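Local coordinates for tail fiber protein (Acinetobacter phage AM24, PDB 5W5P) that probably recognises and degrades the capsular polysaccharide of Acinetobacter baumannii as the trimeric tailspike of the phage, at residues A491-M496 and T606-N611; S518-G523 and Y536-L541; I476-I481 and G618-T623. All coordinates share one frame; numbering follows the deposited sequence.

In the fold
All three contacts lie in the C-terminal domain, beyond the parallel strands of the elongated body, with centres 9 to 12 Å apart. Contacts 1 and 2 belong to one antiparallel five-stranded sheet: 492-503 pairs with 598-608 in the first and its other neighbour, 509-523, pairs with 535-546 in the second. Contact 3 ties the C-terminal end of the chain to the second sheet and packs against the first, Ile-476 and Ile-481 meeting Leu-519 and Val-521. Each is largely buried. Regular backbone bonding and aliphatic pairs dominate contact 2; contact 1 adds a tyrosine-aspartate bond and a salt bridge to the second subunit, whereas contact 3 has one direct backbone bond and relies on bridging waters and side-chain packing.

Contact 1. Residues A491-M496 and T606-N611; sequences ACTADM and TIYSLN
Thr-493 and Tyr-608 form an antiparallel hydrogen-bonded pair at the centre of this contact, where the axes of strands 492-496 and 606-608 approach to 4.4 Å with their directions at 162°. Tyr-608 N donates to Thr-493 O at 2.7 Å, and the return bond is longer. Asp-495 and Thr-606 pair likewise, while Ala-494 and Ile-607 between them form a non-hydrogen-bonded pair, with Ala-494 CB 3.9 Å from Ile-607 CG1.

On the Thr-493 face, Tyr-608 CG lies anti to its own carbonyl carbon (chi1 -49°), and the ring extends along the strand to Asp-495. Its OH donates to Asp-495 OD2 at 2.7 Å, meeting the carboxylate from above its plane, with the two planes 73° apart. Past the strand end, Asn-611 ND2 donates to Ala-491 O at 2.6 Å. A water donates to Ala-491 O and Ser-609 O; another joins Thr-493 OG1 to the carbonyls of Tyr-608 and Leu-610.

Thr-493 OG1 also bonds Asn-497 of the second subunit. With Tyr-608 on OD2 and a salt bridge from Lys-516 of that subunit on OD1, the Asp-495 carboxylate is probably stabilised as an anion and couples this strand pair to the trimer interface.

Contact 2. Residues S518-G523 and Y536-L541; sequences SLVVQG and YVAASL
Ser-518 and Ser-540 open a regular series of antiparallel backbone bonds that runs through Val-520 with Ala-538 to Gln-522 with Tyr-536. Each of these three pairs is bonded in both directions; Ser-518 N donates to Ser-540 O at 3.0 Å, and the rest are of similar length. Five of the six donors lie in the plane of the carbonyl they meet; the exception is Tyr-536 N, which reaches Gln-522 O from 55° above its plane, perhaps reflecting a local twist close to the connecting loop. Between the bonded pairs, CA-H...O contacts fill in, such as Val-521 CA to Tyr-536 O at 3.2 Å.

The strand axes approach to 4.9 Å and their directions differ by 166°. The two strands are the arms of a beta hairpin, 509-523 and 535-546, and the second arm is an outermost strand of its five-stranded sheet within this chain.

Aliphatic contacts gather on the face bearing Leu-519, Val-521, Val-537 and Ala-539. Leu-519 CD2 reaches across to Ala-539 CB at 3.5 Å and also touches Val-537 CG1. Val-521 and Val-537 stand next to each other with their branches directed alike: in both, CG2 is anti to the carbonyl carbon, and Val-521 CG2 meets Val-537 CG2 at 4.0 Å. Strand 569-574 packs on Ala-539 from this side. On the other face Val-520 CG1 sits 3.9 Å from Ala-538 CB.

Polar side chains on that second face turn to other partners. Gln-522 NE2 donates to Gly-523 O at 2.9 Å, with the oxygen in the amide plane, and also bonds Glu-525. Gln-522 OE1 bonds Gln-501 of the second subunit, and Tyr-536 OH bonds Val-551 O of that subunit.

Contact 3. Residues I476-I481 and G618-T623; sequences IDTNLI and GQIYPT
Ile-476 and Asp-477 receive the C-terminal end of the chain in a short antiparallel pairing with Tyr-621 and Pro-622, continued by side-chain packing against the turn and the weakly bonded helix that begins at about residue 479. The evidence for pairing is one direct backbone bond: Asp-477 N donates to Tyr-621 O at 3.2 Å, nearly along the C=O axis (174°). Beyond it the direct backbone bonding stops and a water bridges the chains, donating to Asp-477 O and Gln-619 O and accepting from Ile-481 N.

Asp-477 also shapes the turn. Its OD1 accepts from Asn-479 N at 3.1 Å, which makes an Asx turn, and from Thr-576 OG1. The Tyr-621 side chain runs alongside that of Asp-477, with ring and carboxylate planes 24° apart; Asp-477 CB is 3.4 Å from Tyr-621 OH. A second water donates to both Asp-477 OD2 and Tyr-621 OH. Leu-480 crosses the tyrosine at about a right angle, bringing CD1 to 3.8 Å from Tyr-621 CE1.

The apolar part centres on Ile-620. With CG1 anti to the backbone N (chi1 -169°), its CD1 reaches Thr-478 CG2 at 3.7 Å and Ile-476 CD1 at 3.8 Å. From the helix, Ile-481 CD1 meets Ile-620 CB, while its CG1 rests 3.4 Å from Gln-619 C.

Thr-623 is the last residue: its OG1 bonds Glu-475 and one oxygen of its terminal carboxylate bonds Ser-456 OG. Arg-438 of the third subunit packs on Leu-480 and Tyr-621. Within the chain, strand 577-582 flanks Ile-476 and strand 535-546 touches Thr-478 and Ile-481, so that 621-622 joins the sheet of strand 470-477, while Ile-620 and Pro-622 press on strand 598-608 of the five-stranded sheet.

Contact 1. Residues A491-M496 and T606-N611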
ATOM      1  N   ALA A 491     -14.231  33.697 -16.850  1.00 44.89           N
ATOM      2  CA  ALA A 491     -15.603  33.867 -16.385  1.00 44.88           C
ATOM      3  C   ALA A 491     -16.017  32.743 -15.440  1.00 43.65           C
ATOM      4  O   ALA A 491     -15.550  31.605 -15.541  1.00 41.84           O
ATOM      5  CB  ALA A 491     -16.565  33.926 -17.573  1.00 42.17           C
ATOM      6  N   CYS A 492     -16.912  33.078 -14.515  1.00 41.45           N
ATOM      7  CA  CYS A 492     -17.458  32.113 -13.570  1.00 40.89           C
ATOM      8  C   CYS A 492     -18.659  32.745 -12.882  1.00 44.82           C
ATOM      9  O   CYS A 492     -18.919  33.945 -13.010  1.00 51.28           O
ATOM     10  CB  CYS A 492     -16.412  31.671 -12.543  1.00 42.78           C
ATOM     11  SG  CYS A 492     -15.740  33.016 -11.536  1.00 47.91           S
ATOM     12  N   THR A 493     -19.404  31.910 -12.164  1.00 42.74           N
ATOM     13  CA  THR A 493     -20.472  32.353 -11.284  1.00 40.81           C
ATOM     14  C   THR A 493     -20.246  31.743  -9.909  1.00 42.00           C
ATOM     15  O   THR A 493     -19.455  30.807  -9.750  1.00 42.89           O
ATOM     16  CB  THR A 493     -21.856  31.973 -11.825  1.00 41.52           C
ATOM     17  OG1 THR A 493     -21.920  30.561 -12.060  1.00 38.61           O
ATOM     18  CG2 THR A 493     -22.126  32.713 -13.123  1.00 41.09           C
ATOM     19  N   ALA A 494     -20.941  32.283  -8.910  1.00 38.55           N
ATOM     20  CA  ALA A 494     -20.668  31.901  -7.533  1.00 38.11           C
ATOM     21  C   ALA A 494     -21.800  32.358  -6.627  1.00 46.78           C
ATOM     22  O   ALA A 494     -22.535  33.301  -6.940  1.00 47.31           O
ATOM     23  CB  ALA A 494     -19.337  32.486  -7.046  1.00 38.28           C
ATOM     24  N   ASP A 495     -21.923  31.669  -5.495  1.00 45.77           N
ATOM     25  CA  ASP A 495     -22.781  32.058  -4.387  1.00 45.23           C
ATOM     26  C   ASP A 495     -21.923  32.559  -3.231  1.00 46.62           C
ATOM     27  O   ASP A 495     -20.750  32.205  -3.101  1.00 48.31           O
ATOM     28  CB  ASP A 495     -23.647  30.884  -3.911  1.00 43.19           C
ATOM     29  CG  ASP A 495     -24.638  30.421  -4.960  1.00 46.51           C
ATOM     30  OD1 ASP A 495     -24.901  31.172  -5.924  1.00 47.49           O
ATOM     31  OD2 ASP A 495     -25.158  29.293  -4.816  1.00 48.63           O
HETATM   32  N   MSE A 496     -22.527  33.384  -2.383  1.00 47.50           N
HETATM   33  CA  MSE A 496     -21.846  33.911  -1.206  1.00 47.04           C
HETATM   34  C   MSE A 496     -22.699  33.756   0.051  1.00 51.88           C
HETATM   35  O   MSE A 496     -23.852  34.185   0.086  1.00 54.48           O
HETATM   36  CB  MSE A 496     -21.497  35.385  -1.397  1.00 49.66           C
HETATM   37  CG  MSE A 496     -20.283  35.654  -2.260  1.00 55.12           C
HETATM   38 SE   MSE A 496     -19.905  37.572  -2.378  1.00 64.72          SE
HETATM   39  CE  MSE A 496     -18.843  37.789  -0.754  1.00 64.83           C
ATOM     40  N   THR A 606     -19.397  29.480  -2.808  1.00 42.79           N
ATOM     41  CA  THR A 606     -19.611  28.291  -3.634  1.00 43.27           C
ATOM     42  C   THR A 606     -19.450  28.737  -5.084  1.00 43.88           C
ATOM     43  O   THR A 606     -20.357  29.357  -5.646  1.00 47.44           O
ATOM     44  CB  THR A 606     -20.999  27.684  -3.393  1.00 44.41           C
ATOM     45  OG1 THR A 606     -21.192  27.422  -1.996  1.00 35.79           O
ATOM     46  CG2 THR A 606     -21.170  26.389  -4.176  1.00 39.51           C
ATOM     47  N   ILE A 607     -18.306  28.434  -5.698  1.00 45.28           N
ATOM     48  CA  ILE A 607     -17.979  28.922  -7.037  1.00 46.04           C
ATOM     49  C   ILE A 607     -18.313  27.850  -8.067  1.00 46.72           C
ATOM     50  O   ILE A 607     -17.874  26.699  -7.946  1.00 50.79           O
ATOM     51  CB  ILE A 607     -16.500  29.333  -7.138  1.00 43.69           C
ATOM     52  CG1 ILE A 607     -16.187  30.450  -6.139  1.00 44.93           C
ATOM     53  CG2 ILE A 607     -16.154  29.754  -8.564  1.00 39.38           C
ATOM     54  CD1 ILE A 607     -14.786  30.378  -5.564  1.00 47.45           C
ATOM     55  N   TYR A 608     -19.084  28.229  -9.082  1.00 45.66           N
ATOM     56  CA  TYR A 608     -19.422  27.351 -10.199  1.00 45.74           C
ATOM     57  C   TYR A 608     -18.523  27.740 -11.368  1.00 45.55           C
ATOM     58  O   TYR A 608     -18.755  28.753 -12.033  1.00 48.20           O
ATOM     59  CB  TYR A 608     -20.904  27.467 -10.550  1.00 45.75           C
ATOM     60  CG  TYR A 608     -21.811  27.345  -9.345  1.00 43.09           C
ATOM     61  CD1 TYR A 608     -22.197  26.095  -8.862  1.00 42.36           C
ATOM     62  CD2 TYR A 608     -22.267  28.474  -8.679  1.00 36.99           C
ATOM     63  CE1 TYR A 608     -23.017  25.977  -7.752  1.00 41.24           C
ATOM     64  CE2 TYR A 608     -23.086  28.368  -7.574  1.00 37.93           C
ATOM     65  CZ  TYR A 608     -23.460  27.121  -7.113  1.00 40.73           C
ATOM     66  OH  TYR A 608     -24.277  27.025  -6.007  1.00 41.37           O
ATOM     67  N   SER A 609     -17.496  26.928 -11.623  1.00 44.09           N
ATOM     68  CA  SER A 609     -16.449  27.314 -12.560  1.00 43.74           C
ATOM     69  C   SER A 609     -16.782  27.013 -14.014  1.00 44.80           C
ATOM     70  O   SER A 609     -16.092  27.529 -14.899  1.00 47.65           O
ATOM     71  CB  SER A 609     -15.133  26.622 -12.196  1.00 41.65           C
ATOM     72  OG  SER A 609     -14.950  26.592 -10.793  1.00 39.55           O
ATOM     73  N   LEU A 610     -17.803  26.204 -14.285  1.00 45.46           N
ATOM     74  CA  LEU A 610     -18.121  25.836 -15.661  1.00 42.24           C
ATOM     75  C   LEU A 610     -18.336  27.079 -16.508  1.00 41.51           C
ATOM     76  O   LEU A 610     -19.193  27.911 -16.196  1.00 42.33           O
ATOM     77  CB  LEU A 610     -19.364  24.950 -15.698  1.00 40.28           C
ATOM     78  CG  LEU A 610     -19.688  24.322 -17.057  1.00 39.07           C
ATOM     79  CD1 LEU A 610     -18.521  23.492 -17.555  1.00 37.82           C
ATOM     80  CD2 LEU A 610     -20.944  23.473 -16.969  1.00 40.11           C
ATOM     81  N   ASN A 611     -17.541  27.215 -17.564  1.00 43.54           N
ATOM     82  CA  ASN A 611     -17.689  28.313 -18.517  1.00 46.80           C
ATOM     83  C   ASN A 611     -17.399  27.754 -19.907  1.00 49.04           C
ATOM     84  O   ASN A 611     -17.471  26.543 -20.140  1.00 47.77           O
ATOM     85  CB  ASN A 611     -16.792  29.504 -18.135  1.00 46.66           C
ATOM     86  CG  ASN A 611     -15.323  29.127 -18.011  1.00 48.45           C
ATOM     87  OD1 ASN A 611     -14.871  28.129 -18.575  1.00 39.99           O
ATOM     88  ND2 ASN A 611     -14.568  29.937 -17.276  1.00 40.23           N
TER
HETATM   89  O   HOH W   1     -14.514  29.421 -14.364  1.00 45.00           O
HETATM   90  O   HOH W   2     -20.588  28.728 -14.003  1.00 36.27           O

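Contact 2. Residues S518-G523 and Y536-L541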
ATOM      1  N   SER A 518     -25.602  36.195  -5.045  1.00 44.66           N
ATOM      2  CA  SER A 518     -25.268  35.496  -6.278  1.00 48.33           C
ATOM      3  C   SER A 518     -24.471  36.432  -7.180  1.00 52.97           C
ATOM      4  O   SER A 518     -24.766  37.629  -7.259  1.00 58.35           O
ATOM      5  CB  SER A 518     -26.536  35.010  -6.993  1.00 54.01           C
ATOM      6  OG  SER A 518     -26.248  33.975  -7.916  1.00 59.63           O
ATOM      7  N   LEU A 519     -23.453  35.888  -7.853  1.00 51.46           N
ATOM      8  CA  LEU A 519     -22.527  36.673  -8.659  1.00 47.53           C
ATOM      9  C   LEU A 519     -22.382  36.086 -10.055  1.00 50.66           C
ATOM     10  O   LEU A 519     -22.515  34.877 -10.258  1.00 57.50           O
ATOM     11  CB  LEU A 519     -21.124  36.732  -8.037  1.00 45.14           C
ATOM     12  CG  LEU A 519     -20.983  37.068  -6.562  1.00 47.38           C
ATOM     13  CD1 LEU A 519     -19.537  36.920  -6.138  1.00 47.24           C
ATOM     14  CD2 LEU A 519     -21.459  38.474  -6.331  1.00 52.63           C
ATOM     15  N   VAL A 520     -22.063  36.958 -11.008  1.00 48.37           N
ATOM     16  CA  VAL A 520     -21.599  36.552 -12.329  1.00 47.48           C
ATOM     17  C   VAL A 520     -20.363  37.382 -12.657  1.00 48.42           C
ATOM     18  O   VAL A 520     -20.348  38.596 -12.430  1.00 48.07           O
ATOM     19  CB  VAL A 520     -22.693  36.724 -13.404  1.00 46.22           C
ATOM     20  CG1 VAL A 520     -23.320  38.114 -13.324  1.00 42.93           C
ATOM     21  CG2 VAL A 520     -22.139  36.445 -14.795  1.00 45.70           C
ATOM     22  N   VAL A 521     -19.315  36.726 -13.156  1.00 48.35           N
ATOM     23  CA  VAL A 521     -18.054  37.377 -13.502  1.00 48.46           C
ATOM     24  C   VAL A 521     -17.800  37.164 -14.989  1.00 50.24           C
ATOM     25  O   VAL A 521     -17.815  36.023 -15.463  1.00 49.79           O
ATOM     26  CB  VAL A 521     -16.882  36.827 -12.662  1.00 45.21           C
ATOM     27  CG1 VAL A 521     -15.668  37.742 -12.765  1.00 42.72           C
ATOM     28  CG2 VAL A 521     -17.299  36.648 -11.209  1.00 41.45           C
ATOM     29  N   GLN A 522     -17.561  38.253 -15.720  1.00 43.85           N
ATOM     30  CA  GLN A 522     -17.334  38.155 -17.158  1.00 47.04           C
ATOM     31  C   GLN A 522     -16.568  39.377 -17.650  1.00 48.50           C
ATOM     32  O   GLN A 522     -16.877  40.510 -17.270  1.00 46.45           O
ATOM     33  CB  GLN A 522     -18.657  38.024 -17.926  1.00 45.59           C
ATOM     34  CG  GLN A 522     -18.529  38.086 -19.455  1.00 45.30           C
ATOM     35  CD  GLN A 522     -17.993  36.791 -20.067  1.00 58.56           C
ATOM     36  OE1 GLN A 522     -18.486  35.695 -19.776  1.00 44.06           O
ATOM     37  NE2 GLN A 522     -16.984  36.915 -20.925  1.00 45.44           N
ATOM     38  N   GLY A 523     -15.577  39.133 -18.507  1.00 45.79           N
ATOM     39  CA  GLY A 523     -14.801  40.167 -19.152  1.00 47.14           C
ATOM     40  C   GLY A 523     -14.814  39.992 -20.661  1.00 51.17           C
ATOM     41  O   GLY A 523     -15.785  39.508 -21.250  1.00 51.65           O
ATOM     42  N   TYR A 536     -15.690  41.922 -14.784  1.00 52.32           N
ATOM     43  CA  TYR A 536     -16.692  42.673 -14.047  1.00 53.26           C
ATOM     44  C   TYR A 536     -17.632  41.732 -13.305  1.00 54.94           C
ATOM     45  O   TYR A 536     -17.851  40.590 -13.718  1.00 54.08           O
ATOM     46  CB  TYR A 536     -17.470  43.587 -14.994  1.00 50.15           C
ATOM     47  CG  TYR A 536     -16.561  44.332 -15.947  1.00 53.90           C
ATOM     48  CD1 TYR A 536     -15.872  45.468 -15.532  1.00 56.09           C
ATOM     49  CD2 TYR A 536     -16.376  43.894 -17.254  1.00 52.77           C
ATOM     50  CE1 TYR A 536     -15.031  46.154 -16.393  1.00 52.70           C
ATOM     51  CE2 TYR A 536     -15.534  44.574 -18.122  1.00 51.93           C
ATOM     52  CZ  TYR A 536     -14.864  45.704 -17.683  1.00 52.25           C
ATOM     53  OH  TYR A 536     -14.026  46.392 -18.534  1.00 54.69           O
ATOM     54  N   VAL A 537     -18.177  42.229 -12.195  1.00 52.70           N
ATOM     55  CA  VAL A 537     -19.034  41.457 -11.308  1.00 50.32           C
ATOM     56  C   VAL A 537     -20.380  42.154 -11.188  1.00 53.26           C
ATOM     57  O   VAL A 537     -20.447  43.381 -11.049  1.00 50.22           O
ATOM     58  CB  VAL A 537     -18.393  41.279  -9.914  1.00 49.14           C
ATOM     59  CG1 VAL A 537     -19.381  40.645  -8.942  1.00 43.34           C
ATOM     60  CG2 VAL A 537     -17.115  40.457 -10.008  1.00 47.38           C
ATOM     61  N   ALA A 538     -21.452  41.367 -11.245  1.00 54.73           N
ATOM     62  CA  ALA A 538     -22.789  41.809 -10.875  1.00 49.62           C
ATOM     63  C   ALA A 538     -23.283  40.925  -9.739  1.00 49.37           C
ATOM     64  O   ALA A 538     -23.215  39.695  -9.832  1.00 53.16           O
ATOM     65  CB  ALA A 538     -23.748  41.745 -12.064  1.00 45.48           C
ATOM     66  N   ALA A 539     -23.763  41.549  -8.670  1.00 47.99           N
ATOM     67  CA  ALA A 539     -24.221  40.855  -7.478  1.00 46.38           C
ATOM     68  C   ALA A 539     -25.714  41.079  -7.268  1.00 46.07           C
ATOM     69  O   ALA A 539     -26.282  42.084  -7.697  1.00 46.41           O
ATOM     70  CB  ALA A 539     -23.455  41.330  -6.239  1.00 46.55           C
ATOM     71  N   SER A 540     -26.340  40.132  -6.577  1.00 45.46           N
ATOM     72  CA  SER A 540     -27.753  40.246  -6.249  1.00 44.78           C
ATOM     73  C   SER A 540     -27.996  39.603  -4.894  1.00 45.13           C
ATOM     74  O   SER A 540     -27.565  38.473  -4.659  1.00 48.08           O
ATOM     75  CB  SER A 540     -28.618  39.581  -7.320  1.00 46.10           C
ATOM     76  OG  SER A 540     -29.991  39.789  -7.065  1.00 51.84           O
ATOM     77  N   LEU A 541     -28.675  40.325  -4.009  1.00 47.65           N
ATOM     78  CA  LEU A 541     -29.024  39.807  -2.688  1.00 46.82           C
ATOM     79  C   LEU A 541     -30.196  38.845  -2.847  1.00 51.64           C
ATOM     80  O   LEU A 541     -31.341  39.269  -3.019  1.00 59.74           O
ATOM     81  CB  LEU A 541     -29.365  40.950  -1.739  1.00 44.16           C
ATOM     82  CG  LEU A 541     -29.680  40.583  -0.289  1.00 47.13           C
ATOM     83  CD1 LEU A 541     -28.457  39.975   0.389  1.00 42.97           C
ATOM     84  CD2 LEU A 541     -30.187  41.797   0.487  1.00 44.47           C
TER

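Contact 3. Residues I476-I481 and G618-T623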
ATOM      1  N   ILE A 476     -14.475  40.998  -2.294  1.00 44.94           N
ATOM      2  CA  ILE A 476     -13.946  39.965  -3.169  1.00 46.30           C
ATOM      3  C   ILE A 476     -12.965  40.617  -4.134  1.00 50.44           C
ATOM      4  O   ILE A 476     -12.999  41.829  -4.371  1.00 56.33           O
ATOM      5  CB  ILE A 476     -15.061  39.221  -3.931  1.00 47.46           C
ATOM      6  CG1 ILE A 476     -15.747  40.158  -4.924  1.00 42.80           C
ATOM      7  CG2 ILE A 476     -16.077  38.632  -2.954  1.00 45.46           C
ATOM      8  CD1 ILE A 476     -16.913  39.527  -5.647  1.00 42.30           C
ATOM      9  N   ASP A 477     -12.076  39.801  -4.695  1.00 49.22           N
ATOM     10  CA  ASP A 477     -11.051  40.292  -5.608  1.00 49.42           C
ATOM     11  C   ASP A 477     -11.070  39.496  -6.903  1.00 48.89           C
ATOM     12  O   ASP A 477     -11.327  38.288  -6.903  1.00 49.38           O
ATOM     13  CB  ASP A 477      -9.657  40.222  -4.974  1.00 51.16           C
ATOM     14  CG  ASP A 477      -8.723  41.296  -5.500  1.00 52.81           C
ATOM     15  OD1 ASP A 477      -8.872  41.700  -6.673  1.00 52.78           O
ATOM     16  OD2 ASP A 477      -7.842  41.741  -4.735  1.00 54.21           O
ATOM     17  N   THR A 478     -10.794  40.187  -8.009  1.00 48.80           N
ATOM     18  CA  THR A 478     -10.752  39.581  -9.334  1.00 46.31           C
ATOM     19  C   THR A 478      -9.354  39.605  -9.939  1.00 48.55           C
ATOM     20  O   THR A 478      -9.189  39.244 -11.111  1.00 47.39           O
ATOM     21  CB  THR A 478     -11.732  40.293 -10.274  1.00 46.18           C
ATOM     22  OG1 THR A 478     -11.274  41.630 -10.526  1.00 45.66           O
ATOM     23  CG2 THR A 478     -13.121  40.350  -9.658  1.00 44.10           C
ATOM     24  N   ASN A 479      -8.344  40.015  -9.165  1.00 50.15           N
ATOM     25  CA  ASN A 479      -7.013  40.235  -9.722  1.00 50.05           C
ATOM     26  C   ASN A 479      -6.408  38.947 -10.271  1.00 49.95           C
ATOM     27  O   ASN A 479      -5.675  38.974 -11.265  1.00 52.19           O
ATOM     28  CB  ASN A 479      -6.099  40.849  -8.662  1.00 54.80           C
ATOM     29  CG  ASN A 479      -5.812  39.900  -7.507  1.00 56.43           C
ATOM     30  OD1 ASN A 479      -6.715  39.241  -6.991  1.00 60.03           O
ATOM     31  ND2 ASN A 479      -4.547  39.821  -7.102  1.00 53.79           N
ATOM     32  N   LEU A 480      -6.699  37.812  -9.637  1.00 51.66           N
ATOM     33  CA  LEU A 480      -6.173  36.544 -10.129  1.00 49.90           C
ATOM     34  C   LEU A 480      -6.966  36.023 -11.323  1.00 48.03           C
ATOM     35  O   LEU A 480      -6.408  35.305 -12.159  1.00 46.59           O
ATOM     36  CB  LEU A 480      -6.147  35.519  -8.995  1.00 45.41           C
ATOM     37  CG  LEU A 480      -5.286  35.984  -7.817  1.00 46.03           C
ATOM     38  CD1 LEU A 480      -5.221  34.937  -6.733  1.00 42.35           C
ATOM     39  CD2 LEU A 480      -3.884  36.365  -8.281  1.00 44.08           C
ATOM     40  N   ILE A 481      -8.251  36.375 -11.427  1.00 48.09           N
ATOM     41  CA  ILE A 481      -9.004  36.078 -12.642  1.00 48.35           C
ATOM     42  C   ILE A 481      -8.375  36.786 -13.834  1.00 52.63           C
ATOM     43  O   ILE A 481      -8.156  36.185 -14.893  1.00 55.58           O
ATOM     44  CB  ILE A 481     -10.482  36.472 -12.478  1.00 46.38           C
ATOM     45  CG1 ILE A 481     -11.126  35.703 -11.325  1.00 47.07           C
ATOM     46  CG2 ILE A 481     -11.246  36.213 -13.764  1.00 43.35           C
ATOM     47  CD1 ILE A 481     -12.597  36.036 -11.139  1.00 47.97           C
ATOM     48  N   GLY A 618     -12.984  28.447 -10.567  1.00 40.03           N
ATOM     49  CA  GLY A 618     -13.075  29.886 -10.725  1.00 42.13           C
ATOM     50  C   GLY A 618     -12.205  30.641  -9.737  1.00 46.07           C
ATOM     51  O   GLY A 618     -12.208  30.351  -8.538  1.00 50.20           O
ATOM     52  N   GLN A 619     -11.460  31.629 -10.224  1.00 47.10           N
ATOM     53  CA  GLN A 619     -10.453  32.302  -9.418  1.00 48.58           C
ATOM     54  C   GLN A 619     -10.987  33.539  -8.689  1.00 47.71           C
ATOM     55  O   GLN A 619     -10.189  34.351  -8.206  1.00 44.45           O
ATOM     56  CB  GLN A 619      -9.249  32.669 -10.290  1.00 49.19           C
ATOM     57  CG  GLN A 619      -8.401  31.469 -10.703  1.00 51.46           C
ATOM     58  CD  GLN A 619      -8.072  30.543  -9.536  1.00 47.65           C
ATOM     59  OE1 GLN A 619      -7.200  30.837  -8.711  1.00 47.94           O
ATOM     60  NE2 GLN A 619      -8.769  29.416  -9.467  1.00 40.90           N
ATOM     61  N   ILE A 620     -12.311  33.709  -8.608  1.00 46.57           N
ATOM     62  CA  ILE A 620     -12.874  34.679  -7.674  1.00 44.19           C
ATOM     63  C   ILE A 620     -12.705  34.149  -6.255  1.00 47.97           C
ATOM     64  O   ILE A 620     -12.787  32.936  -6.013  1.00 53.38           O
ATOM     65  CB  ILE A 620     -14.354  34.963  -7.997  1.00 44.17           C
ATOM     66  CG1 ILE A 620     -14.866  36.162  -7.193  1.00 44.42           C
ATOM     67  CG2 ILE A 620     -15.227  33.743  -7.722  1.00 44.23           C
ATOM     68  CD1 ILE A 620     -14.582  37.496  -7.852  1.00 41.58           C
ATOM     69  N   TYR A 621     -12.445  35.049  -5.307  1.00 47.73           N
ATOM     70  CA  TYR A 621     -12.185  34.628  -3.936  1.00 47.19           C
ATOM     71  C   TYR A 621     -12.503  35.777  -2.992  1.00 48.53           C
ATOM     72  O   TYR A 621     -12.396  36.944  -3.386  1.00 48.02           O
ATOM     73  CB  TYR A 621     -10.724  34.176  -3.756  1.00 43.91           C
ATOM     74  CG  TYR A 621      -9.699  35.275  -3.922  1.00 41.37           C
ATOM     75  CD1 TYR A 621      -9.230  35.623  -5.180  1.00 41.74           C
ATOM     76  CD2 TYR A 621      -9.197  35.962  -2.823  1.00 41.34           C
ATOM     77  CE1 TYR A 621      -8.289  36.623  -5.342  1.00 45.25           C
ATOM     78  CE2 TYR A 621      -8.259  36.971  -2.975  1.00 43.63           C
ATOM     79  CZ  TYR A 621      -7.807  37.294  -4.238  1.00 46.45           C
ATOM     80  OH  TYR A 621      -6.871  38.290  -4.402  1.00 48.68           O
ATOM     81  N   PRO A 622     -12.889  35.484  -1.749  1.00 49.31           N
ATOM     82  CA  PRO A 622     -13.118  36.547  -0.766  1.00 47.08           C
ATOM     83  C   PRO A 622     -11.829  36.930  -0.057  1.00 48.71           C
ATOM     84  O   PRO A 622     -10.972  36.093   0.229  1.00 46.05           O
ATOM     85  CB  PRO A 622     -14.113  35.899   0.204  1.00 44.86           C
ATOM     86  CG  PRO A 622     -13.737  34.446   0.181  1.00 39.44           C
ATOM     87  CD  PRO A 622     -13.178  34.148  -1.194  1.00 39.31           C
ATOM     88  N   THR A 623     -11.694  38.222   0.226  1.00 52.83           N
ATOM     89  CA  THR A 623     -10.484  38.742   0.857  1.00 53.85           C
ATOM     90  C   THR A 623     -10.613  38.757   2.373  1.00 56.55           C
ATOM     91  O   THR A 623     -11.683  38.492   2.917  1.00 56.91           O
ATOM     92  CB  THR A 623     -10.161  40.161   0.375  1.00 53.09           C
ATOM     93  OG1 THR A 623     -11.085  41.084   0.963  1.00 56.79           O
ATOM     94  CG2 THR A 623     -10.259  40.241  -1.135  1.00 52.58           C
ATOM     95  OXT THR A 623      -9.646  39.032   3.083  1.00 58.65           O
TER
HETATM   96  O   HOH W   3      -9.421  36.710  -8.627  1.00 47.66           O
HETATM   97  O   HOH W   4      -6.470  40.553  -2.516  1.00 53.70           O